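Local coordinates for arylesterase (Agrobacterium tumefaciens, PDB 3DCI), which probably hydrolyses ester bonds, as expected of an SGNH-family arylesterase, and binds a zinc ion, at residues E56-G61 against I218-A223; L104-L109 against K149-A154; Y77-G82 against K115-G120; R121-V126 against S175-P180. All blocks are in the same frame, centred on the assembly; numbering follows the deposited sequence. Where two conformers were deposited one is given.

Contact 1: residues E56-G61 against I218-A223; sequences EAELAG and IGRALA
The C-terminal end of helix 51-59 comes up against helix 212-229 with Glu58 and Ala223 closest in the backbone, their CA atoms 6.3 Å apart. Ala223 and Gly219, one turn apart on helix 212-229, have little or no side chain, which is consistent with so near an approach. Glu58 lies over this low patch. Its CB rests on the methyl of Ala223, with Glu58 CB to Ala223 CB at 3.8 Å. Further out the glutamate chain folds at chi2 (-60°) and turns its carboxylate to the aliphatic part of Arg220. There Glu58 OE2 is 3.4 Å from Arg220 CG. The charged ends do not pair: Glu58 OE1 and Arg220 NH2 stay 5.0 Å apart, and the carboxylate and guanidinium planes are turned 56° against each other. Any attraction between them would be that of nearby opposite charges, without a salt bridge. Next to Glu58, the buried Leu59 reaches in with CD2, 4.0 Å from Ala223 O and 4.4 Å from Ala223 CB. The same leucine also packs on Val226 and Arg227. Just beyond it the helix stops, as Ala60 takes a positive phi of 56°. Leu55 and Trp51 continue the seam along helix 51-59, against Leu222. This is plain helix-helix packing, in which helix 51-59 and the last helix lie together on one face of the parallel sheet in the alpha/beta SGNH-hydrolase fold.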
loop_
_atom_site.group_PDB
_atom_site.type_symbol
_atom_site.label_atom_id
_atom_site.label_comp_id
_atom_site.label_asym_id
_atom_site.label_seq_id
_atom_site.Cartn_x
_atom_site.Cartn_y
_atom_site.Cartn_z
ATOM N N GLU A 56 24.052 -1.606 26.065
ATOM C CA GLU A 56 24.501 -0.236 26.301
ATOM C C GLU A 56 25.211 -0.073 27.639
ATOM O O GLU A 56 26.269 0.544 27.716
ATOM C CB GLU A 56 23.323 0.744 26.238
ATOM C CG GLU A 56 23.728 2.225 26.369
ATOM C CD GLU A 56 22.528 3.154 26.241
ATOM O OE1 GLU A 56 21.949 3.488 27.295
ATOM O OE2 GLU A 56 22.134 3.513 25.105
ATOM N N ALA A 57 24.615 -0.600 28.698
ATOM C CA ALA A 57 25.246 -0.577 30.033
ATOM C C ALA A 57 26.612 -1.287 30.027
ATOM O O ALA A 57 27.564 -0.812 30.626
ATOM C CB ALA A 57 24.320 -1.215 31.064
ATOM N N GLU A 58 26.703 -2.408 29.318
ATOM C CA GLU A 58 27.959 -3.146 29.198
ATOM C C GLU A 58 29.037 -2.356 28.489
ATOM O O GLU A 58 30.201 -2.444 28.853
ATOM C CB GLU A 58 27.765 -4.442 28.424
ATOM C CG GLU A 58 26.797 -5.418 29.045
ATOM C CD GLU A 58 27.185 -5.866 30.404
ATOM O OE1 GLU A 58 28.406 -6.032 30.635
ATOM O OE2 GLU A 58 26.262 -6.042 31.245
ATOM N N LEU A 59 28.658 -1.591 27.474
ATOM C CA LEU A 59 29.619 -0.801 26.716
ATOM C C LEU A 59 30.059 0.440 27.481
ATOM O O LEU A 59 30.970 1.147 27.064
ATOM C CB LEU A 59 29.040 -0.434 25.346
ATOM C CG LEU A 59 28.844 -1.659 24.441
ATOM C CD1 LEU A 59 28.034 -1.325 23.183
ATOM C CD2 LEU A 59 30.184 -2.280 24.084
ATOM N N ALA A 60 29.375 0.727 28.579
ATOM C CA ALA A 60 29.886 1.613 29.615
ATOM C C ALA A 60 30.286 3.004 29.094
ATOM O O ALA A 60 31.368 3.496 29.395
ATOM C CB ALA A 60 31.066 0.941 30.312
ATOM N N GLY A 61 29.412 3.626 28.307
ATOM C CA GLY A 61 29.630 5.003 27.841
ATOM C C GLY A 61 30.283 5.116 26.476
ATOM O O GLY A 61 30.356 6.198 25.912
ATOM N N ILE A 218 21.876 -12.277 26.304
ATOM C CA ILE A 218 22.125 -11.853 24.932
ATOM C C ILE A 218 22.808 -10.481 24.900
ATOM O O ILE A 218 23.792 -10.285 24.165
ATOM C CB ILE A 218 20.832 -11.862 24.076
ATOM C CG1 ILE A 218 20.351 -13.302 23.878
ATOM C CG2 ILE A 218 21.049 -11.174 22.706
ATOM C CD1 ILE A 218 19.000 -13.409 23.175
ATOM N N GLY A 219 22.305 -9.533 25.685
ATOM C CA GLY A 219 22.909 -8.202 25.704
ATOM C C GLY A 219 24.351 -8.250 26.200
ATOM O O GLY A 219 25.214 -7.565 25.677
ATOM N N ARG A 220 24.602 -9.066 27.218
ATOM C CA ARG A 220 25.950 -9.220 27.757
ATOM C C ARG A 220 26.908 -9.831 26.733
ATOM O O ARG A 220 28.013 -9.327 26.558
ATOM C CB ARG A 220 25.901 -10.047 29.032
ATOM C CG ARG A 220 25.589 -9.173 30.246
ATOM C CD ARG A 220 24.905 -9.861 31.465
ATOM N NE ARG A 220 25.344 -11.212 31.849
ATOM C CZ ARG A 220 26.604 -11.648 31.959
ATOM N NH1 ARG A 220 26.814 -12.899 32.358
ATOM N NH2 ARG A 220 27.657 -10.865 31.697
ATOM N N ALA A 221 26.444 -10.881 26.045
ATOM C CA ALA A 221 27.233 -11.623 25.051
ATOM C C ALA A 221 27.547 -10.774 23.809
ATOM O O ALA A 221 28.610 -10.922 23.200
ATOM C CB ALA A 221 26.491 -12.913 24.629
ATOM N N LEU A 222 26.639 -9.880 23.446
ATOM C CA LEU A 222 26.859 -8.995 22.279
ATOM C C LEU A 222 27.902 -7.896 22.489
ATOM O O LEU A 222 28.421 -7.350 21.521
ATOM C CB LEU A 222 25.540 -8.358 21.805
ATOM C CG LEU A 222 24.565 -9.320 21.110
ATOM C CD1 LEU A 222 23.268 -8.611 20.772
ATOM C CD2 LEU A 222 25.186 -9.897 19.830
ATOM N N ALA A 223 28.231 -7.596 23.737
ATOM C CA ALA A 223 29.180 -6.545 24.047
ATOM C C ALA A 223 30.526 -6.845 23.385
ATOM O O ALA A 223 31.139 -5.934 22.804
ATOM C CB ALA A 223 29.318 -6.367 25.556
#

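Contact 2: residues L104-L109 against K149-A154; sequences LVIIML and KLLIVA
Two neighbouring strands of the central parallel sheet, 104-108 and 149-154, meet here, joined by a beta-alpha-beta crossover through helix 122-138. Their directions differ by 16°. Four backbone bonds of 2.9 to 3.0 Å hold them in parallel register: Val105 N to Lys149 O, Leu151 N to Val105 O, Ile107 N to Leu151 O and Val153 N to Ile107 O. Val105 and Ile107 thus use both N and O toward the partner strand, while Leu104, Ile106 and Met108 bond to strand 24-30 on the other side. On the face toward helix 122-138, Leu150 CD1 sits 4.1 Å from Val105 CG1 and 3.9 Å from Ile107 CD1. Its chi1 of 178° sets CG anti to the backbone N, and chi2 (63°) then turns CD1 toward strand 104-108. The other face holds Leu104, Ile106 and Leu151 under helix 212-229. Leu151 also packs on the zinc ligand His192. Ile106 and Leu151 run alongside each other, with Ile106 CG1 4.1 Å from Leu151 CD2. Farther along, Met108, present as selenomethionine, places its SE 3.7 Å from Val153 CG1. The packing is tight at Ile106 CG2, which presses on Val153 CG2 at 3.5 Å.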
loop_
_atom_site.group_PDB
_atom_site.type_symbol
_atom_site.label_atom_id
_atom_site.label_comp_id
_atom_site.label_asym_id
_atom_site.label_seq_id
_atom_site.Cartn_x
_atom_site.Cartn_y
_atom_site.Cartn_z
ATOM N N LEU A 104 26.742 1.424 13.749
ATOM C CA LEU A 104 26.425 0.005 13.683
ATOM C C LEU A 104 24.914 -0.226 13.731
ATOM O O LEU A 104 24.204 0.395 14.503
ATOM C CB LEU A 104 27.080 -0.748 14.845
ATOM C CG LEU A 104 26.812 -2.262 15.046
ATOM C CD1 LEU A 104 27.399 -3.088 13.892
ATOM C CD2 LEU A 104 27.416 -2.730 16.397
ATOM N N VAL A 105 24.454 -1.140 12.897
ATOM C CA VAL A 105 23.124 -1.650 12.974
ATOM C C VAL A 105 23.233 -3.113 13.387
ATOM O O VAL A 105 24.011 -3.881 12.802
ATOM C CB VAL A 105 22.376 -1.540 11.609
ATOM C CG1 VAL A 105 21.003 -2.260 11.657
ATOM C CG2 VAL A 105 22.279 -0.066 11.166
ATOM N N ILE A 106 22.437 -3.492 14.374
ATOM C CA ILE A 106 22.323 -4.884 14.799
ATOM C C ILE A 106 20.899 -5.342 14.498
ATOM O O ILE A 106 19.937 -4.678 14.884
ATOM C CB ILE A 106 22.580 -5.076 16.313
ATOM C CG1 ILE A 106 23.927 -4.489 16.761
ATOM C CG2 ILE A 106 22.509 -6.610 16.672
ATOM C CD1 ILE A 106 24.188 -4.543 18.333
ATOM N N ILE A 107 20.746 -6.453 13.799
ATOM C CA ILE A 107 19.401 -6.937 13.461
ATOM C C ILE A 107 19.245 -8.356 13.976
ATOM O O ILE A 107 20.016 -9.223 13.586
ATOM C CB ILE A 107 19.136 -6.953 11.945
ATOM C CG1 ILE A 107 19.419 -5.584 11.335
ATOM C CG2 ILE A 107 17.677 -7.453 11.651
ATOM C CD1 ILE A 107 19.214 -5.528 9.822
HETATM N N MSE A 108 18.272 -8.561 14.867
HETATM C CA MSE A 108 17.847 -9.885 15.291
HETATM C C MSE A 108 16.394 -10.139 14.866
HETATM O O MSE A 108 15.462 -9.653 15.494
HETATM C CB MSE A 108 18.003 -10.085 16.792
HETATM C CG MSE A 108 17.803 -11.560 17.211
HETATM SE SE MSE A 108 18.362 -11.930 19.061
HETATM C CE MSE A 108 16.838 -11.226 19.983
ATOM N N LEU A 109 16.238 -10.907 13.790
ATOM C CA LEU A 109 14.930 -11.206 13.205
ATOM C C LEU A 109 14.975 -12.581 12.579
ATOM O O LEU A 109 16.070 -13.132 12.320
ATOM C CB LEU A 109 14.537 -10.185 12.133
ATOM C CG LEU A 109 14.171 -8.776 12.590
ATOM C CD1 LEU A 109 14.090 -7.807 11.404
ATOM C CD2 LEU A 109 12.881 -8.727 13.434
ATOM N N LYS A 149 28.240 -0.205 9.956
ATOM C CA LYS A 149 28.538 -1.620 9.950
ATOM C C LYS A 149 27.261 -2.374 10.308
ATOM O O LYS A 149 26.297 -1.767 10.776
ATOM C CB LYS A 149 29.656 -1.926 10.939
ATOM C CG LYS A 149 31.009 -1.421 10.449
ATOM C CD LYS A 149 32.010 -1.321 11.578
ATOM C CE LYS A 149 33.338 -0.735 11.087
ATOM N NZ LYS A 149 33.893 -1.545 9.935
ATOM N N LEU A 150 27.262 -3.683 10.064
ATOM C CA LEU A 150 26.094 -4.533 10.298
ATOM C C LEU A 150 26.511 -5.790 11.053
ATOM O O LEU A 150 27.484 -6.452 10.705
ATOM C CB LEU A 150 25.445 -4.923 8.965
ATOM C CG LEU A 150 24.228 -5.852 8.990
ATOM C CD1 LEU A 150 23.056 -5.197 9.735
ATOM C CD2 LEU A 150 23.810 -6.275 7.576
ATOM N N LEU A 151 25.733 -6.116 12.072
ATOM C CA LEU A 151 25.829 -7.353 12.794
ATOM C C LEU A 151 24.476 -8.042 12.672
ATOM O O LEU A 151 23.461 -7.507 13.110
ATOM C CB LEU A 151 26.186 -7.073 14.235
ATOM C CG LEU A 151 26.231 -8.236 15.232
ATOM C CD1 LEU A 151 27.210 -9.357 14.814
ATOM C CD2 LEU A 151 26.572 -7.674 16.636
ATOM N N ILE A 152 24.492 -9.199 12.002
ATOM C CA ILE A 152 23.338 -10.054 11.764
ATOM C C ILE A 152 23.317 -11.033 12.933
ATOM O O ILE A 152 24.296 -11.700 13.157
ATOM C CB ILE A 152 23.516 -10.820 10.408
ATOM C CG1 ILE A 152 23.446 -9.830 9.238
ATOM C CG2 ILE A 152 22.475 -11.927 10.224
ATOM C CD1 ILE A 152 23.936 -10.432 7.875
ATOM N N VAL A 153 22.203 -11.071 13.681
ATOM C CA VAL A 153 22.046 -11.916 14.836
ATOM C C VAL A 153 20.938 -12.965 14.629
ATOM O O VAL A 153 19.775 -12.626 14.348
ATOM C CB VAL A 153 21.760 -11.084 16.069
ATOM C CG1 VAL A 153 21.616 -12.005 17.304
ATOM C CG2 VAL A 153 22.901 -10.054 16.307
ATOM N N ALA A 154 21.303 -14.239 14.747
ATOM C CA ALA A 154 20.316 -15.302 14.649
ATOM C C ALA A 154 19.642 -15.398 16.011
ATOM O O ALA A 154 20.338 -15.423 17.023
ATOM C CB ALA A 154 20.974 -16.642 14.263
#

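Contact 3: residues Y77-G82 against K115-G120; sequences YDDHAG and KPVHGG
A histidine-carboxylate hydrogen bond ties two loops together near the subunit interface, one leading to helix 88-99 and the other to helix 122-138. His118 NE2 donates to Asp79 OD1 at 3.1 Å. The bond is bent, with 144° at the hydrogen. It meets OD1 on the anti side, somewhat out of the carboxylate plane, and the carboxylate is turned 62° from the imidazole. Asp78 O lies at the ring edge, 3.4 Å from His118 CE1. Tyr77 CB makes an off-centre CH-pi contact, 4.1 Å from the centroid of the His118 ring. The tyrosine ring itself slides past the imidazole with little overlap, and its OH bonds to Ala124 O. One face of the imidazole is covered by Val117 CG1. Lys115 is linked through a water, which donates to Asp79 OD1 and accepts from Lys115 NZ, both at 2.7 Å. The other oxygen, Asp79 OD2, takes the backbone N of Ala81 in an Asx turn. Close by, His80 bonds to Asp78 of a second subunit. Asp79 is thus held at both oxygens, which fixes its rotation. Lys115 NZ, 4.2 Å from Asp79 OD1 and too far for a salt bridge, probably adds to the stabilisation of a negative carboxylate.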
loop_
_atom_site.group_PDB
_atom_site.type_symbol
_atom_site.label_atom_id
_atom_site.label_comp_id
_atom_site.label_asym_id
_atom_site.label_seq_id
_atom_site.Cartn_x
_atom_site.Cartn_y
_atom_site.Cartn_z
ATOM N N TYR A 77 8.335 -8.918 5.292
ATOM C CA TYR A 77 7.042 -9.474 4.921
ATOM C C TYR A 77 5.945 -8.682 5.625
ATOM O O TYR A 77 6.033 -8.406 6.816
ATOM C CB TYR A 77 6.990 -10.995 5.214
ATOM C CG TYR A 77 8.132 -11.689 4.515
ATOM C CD1 TYR A 77 8.144 -11.812 3.118
ATOM C CD2 TYR A 77 9.258 -12.111 5.225
ATOM C CE1 TYR A 77 9.228 -12.389 2.440
ATOM C CE2 TYR A 77 10.344 -12.701 4.567
ATOM C CZ TYR A 77 10.337 -12.839 3.180
ATOM O OH TYR A 77 11.429 -13.415 2.539
ATOM N N ASP A 78 4.936 -8.275 4.869
ATOM C CA ASP A 78 3.804 -7.578 5.475
ATOM C C ASP A 78 3.103 -8.564 6.390
ATOM O O ASP A 78 3.015 -9.763 6.093
ATOM C CB ASP A 78 2.836 -7.050 4.417
ATOM C CG ASP A 78 3.429 -5.939 3.549
ATOM O OD1 ASP A 78 4.451 -5.324 3.932
ATOM O OD2 ASP A 78 2.832 -5.665 2.476
ATOM N N ASP A 79 2.587 -8.057 7.506
ATOM C CA ASP A 79 1.744 -8.846 8.404
ATOM C C ASP A 79 0.813 -7.860 9.123
ATOM O O ASP A 79 1.285 -7.076 9.941
ATOM C CB ASP A 79 2.663 -9.569 9.381
ATOM C CG ASP A 79 1.947 -10.541 10.280
ATOM O OD1 ASP A 79 2.580 -11.596 10.536
ATOM O OD2 ASP A 79 0.829 -10.262 10.764
ATOM N N HIS A 80 -0.480 -7.864 8.787
ATOM C CA HIS A 80 -1.426 -6.880 9.341
ATOM C C HIS A 80 -2.156 -7.367 10.583
ATOM O O HIS A 80 -3.156 -6.780 10.945
ATOM C CB HIS A 80 -2.444 -6.430 8.274
ATOM C CG HIS A 80 -1.797 -5.904 7.036
ATOM N ND1 HIS A 80 -0.984 -4.791 7.047
ATOM C CD2 HIS A 80 -1.755 -6.383 5.774
ATOM C CE1 HIS A 80 -0.496 -4.587 5.834
ATOM N NE2 HIS A 80 -0.946 -5.542 5.043
ATOM N N ALA A 81 -1.634 -8.402 11.257
ATOM C CA ALA A 81 -2.352 -8.997 12.409
ATOM C C ALA A 81 -2.108 -8.260 13.731
ATOM O O ALA A 81 -2.707 -8.608 14.749
ATOM C CB ALA A 81 -2.025 -10.472 12.555
ATOM N N GLY A 82 -1.275 -7.223 13.704
ATOM C CA GLY A 82 -0.917 -6.485 14.918
ATOM C C GLY A 82 -1.425 -5.055 14.833
ATOM O O GLY A 82 -1.995 -4.666 13.820
ATOM N N LYS A 115 6.962 -18.286 10.802
ATOM C CA LYS A 115 5.537 -18.548 10.996
ATOM C C LYS A 115 4.981 -19.154 9.692
ATOM O O LYS A 115 5.451 -18.824 8.602
ATOM C CB LYS A 115 4.737 -17.279 11.318
ATOM C CG LYS A 115 4.940 -16.606 12.686
ATOM C CD LYS A 115 4.048 -15.339 12.788
ATOM C CE LYS A 115 4.159 -14.643 14.148
ATOM N NZ LYS A 115 3.443 -13.304 14.288
ATOM N N PRO A 116 3.956 -20.015 9.797
ATOM C CA PRO A 116 3.343 -20.566 8.589
ATOM C C PRO A 116 2.910 -19.530 7.560
ATOM O O PRO A 116 3.055 -19.771 6.368
ATOM C CB PRO A 116 2.094 -21.303 9.119
ATOM C CG PRO A 116 2.459 -21.690 10.526
ATOM C CD PRO A 116 3.331 -20.536 11.025
ATOM N N VAL A 117 2.362 -18.397 8.010
ATOM C CA VAL A 117 1.814 -17.400 7.075
ATOM C C VAL A 117 2.896 -16.882 6.112
ATOM O O VAL A 117 2.594 -16.534 4.970
ATOM C CB VAL A 117 1.128 -16.221 7.801
ATOM C CG1 VAL A 117 2.159 -15.370 8.600
ATOM C CG2 VAL A 117 0.356 -15.373 6.802
ATOM N N HIS A 118 4.145 -16.874 6.591
ATOM C CA HIS A 118 5.289 -16.406 5.811
ATOM C C HIS A 118 6.091 -17.513 5.181
ATOM O O HIS A 118 7.176 -17.255 4.687
ATOM C CB HIS A 118 6.195 -15.568 6.688
ATOM C CG HIS A 118 5.484 -14.427 7.295
ATOM N ND1 HIS A 118 4.679 -13.601 6.551
ATOM C CD2 HIS A 118 5.399 -14.000 8.574
ATOM C CE1 HIS A 118 4.143 -12.694 7.344
ATOM N NE2 HIS A 118 4.559 -12.920 8.579
ATOM N N GLY A 119 5.566 -18.729 5.242
ATOM C CA GLY A 119 6.080 -19.846 4.473
ATOM C C GLY A 119 6.546 -21.032 5.301
ATOM O O GLY A 119 6.719 -22.111 4.780
ATOM N N GLY A 120 6.799 -20.795 6.585
ATOM C CA GLY A 120 7.098 -21.856 7.522
ATOM C C GLY A 120 8.535 -22.321 7.506
ATOM O O GLY A 120 8.850 -23.261 8.219
HETATM O O HOH W 1 4.603 -11.782 12.344
#

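Contact 4: residues R121-V126 against S175-P180; sequences RAEAAV and SMRLAP
Glu123 and Arg177 form a salt bridge where helix 122-138 and helix 178-189 of this alpha/beta fold begin side by side. Arg177 NH1 donates to Glu123 OE1 at 3.0 Å, from above the carboxylate plane. Its bonds to OE2, from NH1 and NH2, are weak. The carboxylate and Arg177 guanidinium planes are 73° apart, so this is not a coplanar bidentate pair. Arg121 grips the same carboxylate side-on with two nitrogens: NH2 on the syn lone pair of Glu123 OE2 at 2.8 Å, NE from above the plane at Glu123 OE1 at 2.9 Å. Arg121 NE and Arg177 NH1 come to OE1 from opposite faces of its plane. Glu123 can meet both because its chain folds back at chi2 (85°). The shared carboxylate probably offsets the like charges of the arginines. Around this network, Gln174 OE1 accepts from both Arg177 NH1 and Ala122 N, tying the guanidinium to the helix start. The Ala122 methyl lies over one face of the Arg177 guanidinium, near its rim, and touches Arg177 CB at 3.7 Å. Arg121 also packs on Pro116 of a neighbouring subunit. Inward the contact turns apolar: Leu178 CD2 lies 4.1 Å from Ala122 CB and presses tightly on Ala125 CB at 3.4 Å.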
loop_
_atom_site.group_PDB
_atom_site.type_symbol
_atom_site.label_atom_id
_atom_site.label_comp_id
_atom_site.label_asym_id
_atom_site.label_seq_id
_atom_site.Cartn_x
_atom_site.Cartn_y
_atom_site.Cartn_z
ATOM N N ARG A 121 9.410 -21.629 6.763
ATOM C CA ARG A 121 10.775 -22.104 6.485
ATOM C C ARG A 121 11.842 -21.010 6.615
ATOM O O ARG A 121 11.549 -19.837 6.549
ATOM C CB ARG A 121 10.844 -22.696 5.079
ATOM C CG ARG A 121 10.057 -23.994 4.908
ATOM C CD ARG A 121 10.160 -24.494 3.479
ATOM N NE ARG A 121 11.552 -24.747 3.090
ATOM C CZ ARG A 121 12.152 -25.945 3.176
ATOM N NH1 ARG A 121 11.488 -27.020 3.629
ATOM N NH2 ARG A 121 13.423 -26.093 2.796
ATOM N N ALA A 122 13.090 -21.432 6.750
ATOM C CA ALA A 122 14.213 -20.528 6.953
ATOM C C ALA A 122 14.569 -19.691 5.710
ATOM O O ALA A 122 15.143 -18.590 5.858
ATOM C CB ALA A 122 15.427 -21.319 7.422
ATOM N N GLU A 123 14.226 -20.201 4.516
ATOM C CA GLU A 123 14.559 -19.543 3.229
ATOM C C GLU A 123 14.077 -18.108 3.226
ATOM O O GLU A 123 14.806 -17.198 2.826
ATOM C CB GLU A 123 13.937 -20.247 1.998
ATOM C CG GLU A 123 14.673 -21.469 1.443
ATOM C CD GLU A 123 14.314 -22.780 2.165
ATOM O OE1 GLU A 123 13.600 -22.715 3.199
ATOM O OE2 GLU A 123 14.755 -23.866 1.703
ATOM N N ALA A 124 12.826 -17.912 3.640
ATOM C CA ALA A 124 12.250 -16.577 3.667
ATOM C C ALA A 124 12.999 -15.636 4.633
ATOM O O ALA A 124 13.129 -14.428 4.368
ATOM C CB ALA A 124 10.718 -16.645 4.015
ATOM N N ALA A 125 13.479 -16.177 5.748
ATOM C CA ALA A 125 14.220 -15.375 6.706
ATOM C C ALA A 125 15.572 -14.945 6.148
ATOM O O ALA A 125 15.926 -13.773 6.276
ATOM C CB ALA A 125 14.393 -16.085 8.038
ATOM N N VAL A 126 16.325 -15.865 5.548
ATOM C CA VAL A 126 17.626 -15.482 4.966
ATOM C C VAL A 126 17.474 -14.475 3.776
ATOM O O VAL A 126 18.229 -13.513 3.687
ATOM C CB VAL A 126 18.518 -16.708 4.586
ATOM C CG1 VAL A 126 17.984 -17.445 3.411
ATOM C CG2 VAL A 126 19.975 -16.244 4.307
ATOM N N SER A 175 13.814 -23.226 12.574
ATOM C CA SER A 175 14.432 -22.196 13.403
ATOM C C SER A 175 15.929 -22.460 13.614
ATOM O O SER A 175 16.713 -21.521 13.755
ATOM C CB SER A 175 13.732 -22.107 14.755
ATOM O OG SER A 175 13.952 -23.278 15.527
HETATM N N MSE A 176 16.302 -23.748 13.634
HETATM C CA MSE A 176 17.686 -24.168 13.848
HETATM C C MSE A 176 18.550 -23.943 12.607
HETATM O O MSE A 176 19.785 -23.997 12.676
HETATM C CB MSE A 176 17.733 -25.649 14.240
HETATM C CG MSE A 176 17.213 -25.970 15.643
HETATM SE SE MSE A 176 17.299 -27.886 15.944
HETATM C CE MSE A 176 16.760 -27.981 17.824
ATOM N N ARG A 177 17.912 -23.699 11.468
ATOM C CA ARG A 177 18.621 -23.393 10.234
ATOM C C ARG A 177 19.048 -21.922 10.148
ATOM O O ARG A 177 19.848 -21.555 9.289
ATOM C CB ARG A 177 17.759 -23.723 9.003
ATOM C CG ARG A 177 17.454 -25.209 8.747
ATOM C CD ARG A 177 16.497 -25.332 7.533
ATOM N NE ARG A 177 17.148 -24.951 6.267
ATOM C CZ ARG A 177 16.523 -24.564 5.142
ATOM N NH1 ARG A 177 15.189 -24.475 5.073
ATOM N NH2 ARG A 177 17.242 -24.258 4.055
ATOM N N LEU A 178 18.497 -21.069 11.007
ATOM C CA LEU A 178 18.764 -19.642 10.903
ATOM C C LEU A 178 20.232 -19.314 11.182
ATOM O O LEU A 178 20.828 -18.513 10.458
ATOM C CB LEU A 178 17.833 -18.826 11.814
ATOM C CG LEU A 178 16.345 -18.843 11.449
ATOM C CD1 LEU A 178 15.496 -18.072 12.485
ATOM C CD2 LEU A 178 16.105 -18.270 10.057
ATOM N N ALA A 179 20.823 -19.935 12.200
ATOM C CA ALA A 179 22.237 -19.677 12.536
ATOM C C ALA A 179 23.184 -19.971 11.349
ATOM O O ALA A 179 23.858 -19.056 10.861
ATOM C CB ALA A 179 22.657 -20.437 13.763
ATOM N N PRO A 180 23.205 -21.220 10.852
ATOM C CA PRO A 180 24.121 -21.500 9.743
ATOM C C PRO A 180 23.814 -20.726 8.464
ATOM O O PRO A 180 24.749 -20.371 7.750
ATOM C CB PRO A 180 23.970 -23.017 9.521
ATOM C CG PRO A 180 22.678 -23.370 10.137
ATOM C CD PRO A 180 22.474 -22.430 11.272
#

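Contact 2 is the core of the set, its centre about 7 Å from the centre of the chain. The helices of contact 1 lie on one face of the sheet and those of contact 4 on the other, with contact centres about 14 and 15 Å from that of contact 2. Both touch it: Leu222 packs on Leu151 and Val153, and Ala179 packs on Ala154. Contact 3 lies farther out, the centres of contacts 1 and 3 about 31 Å apart, but His118 O packs on Ala124 CB of contact 4, and both contacts touch the third subunit. Along the chain, contact 1 encloses the other three. Contact 2 crosses both contact 3 and contact 4, which follow in series. Sheet, helix layers and subunit-facing loops are thus bound into one alpha/beta domain.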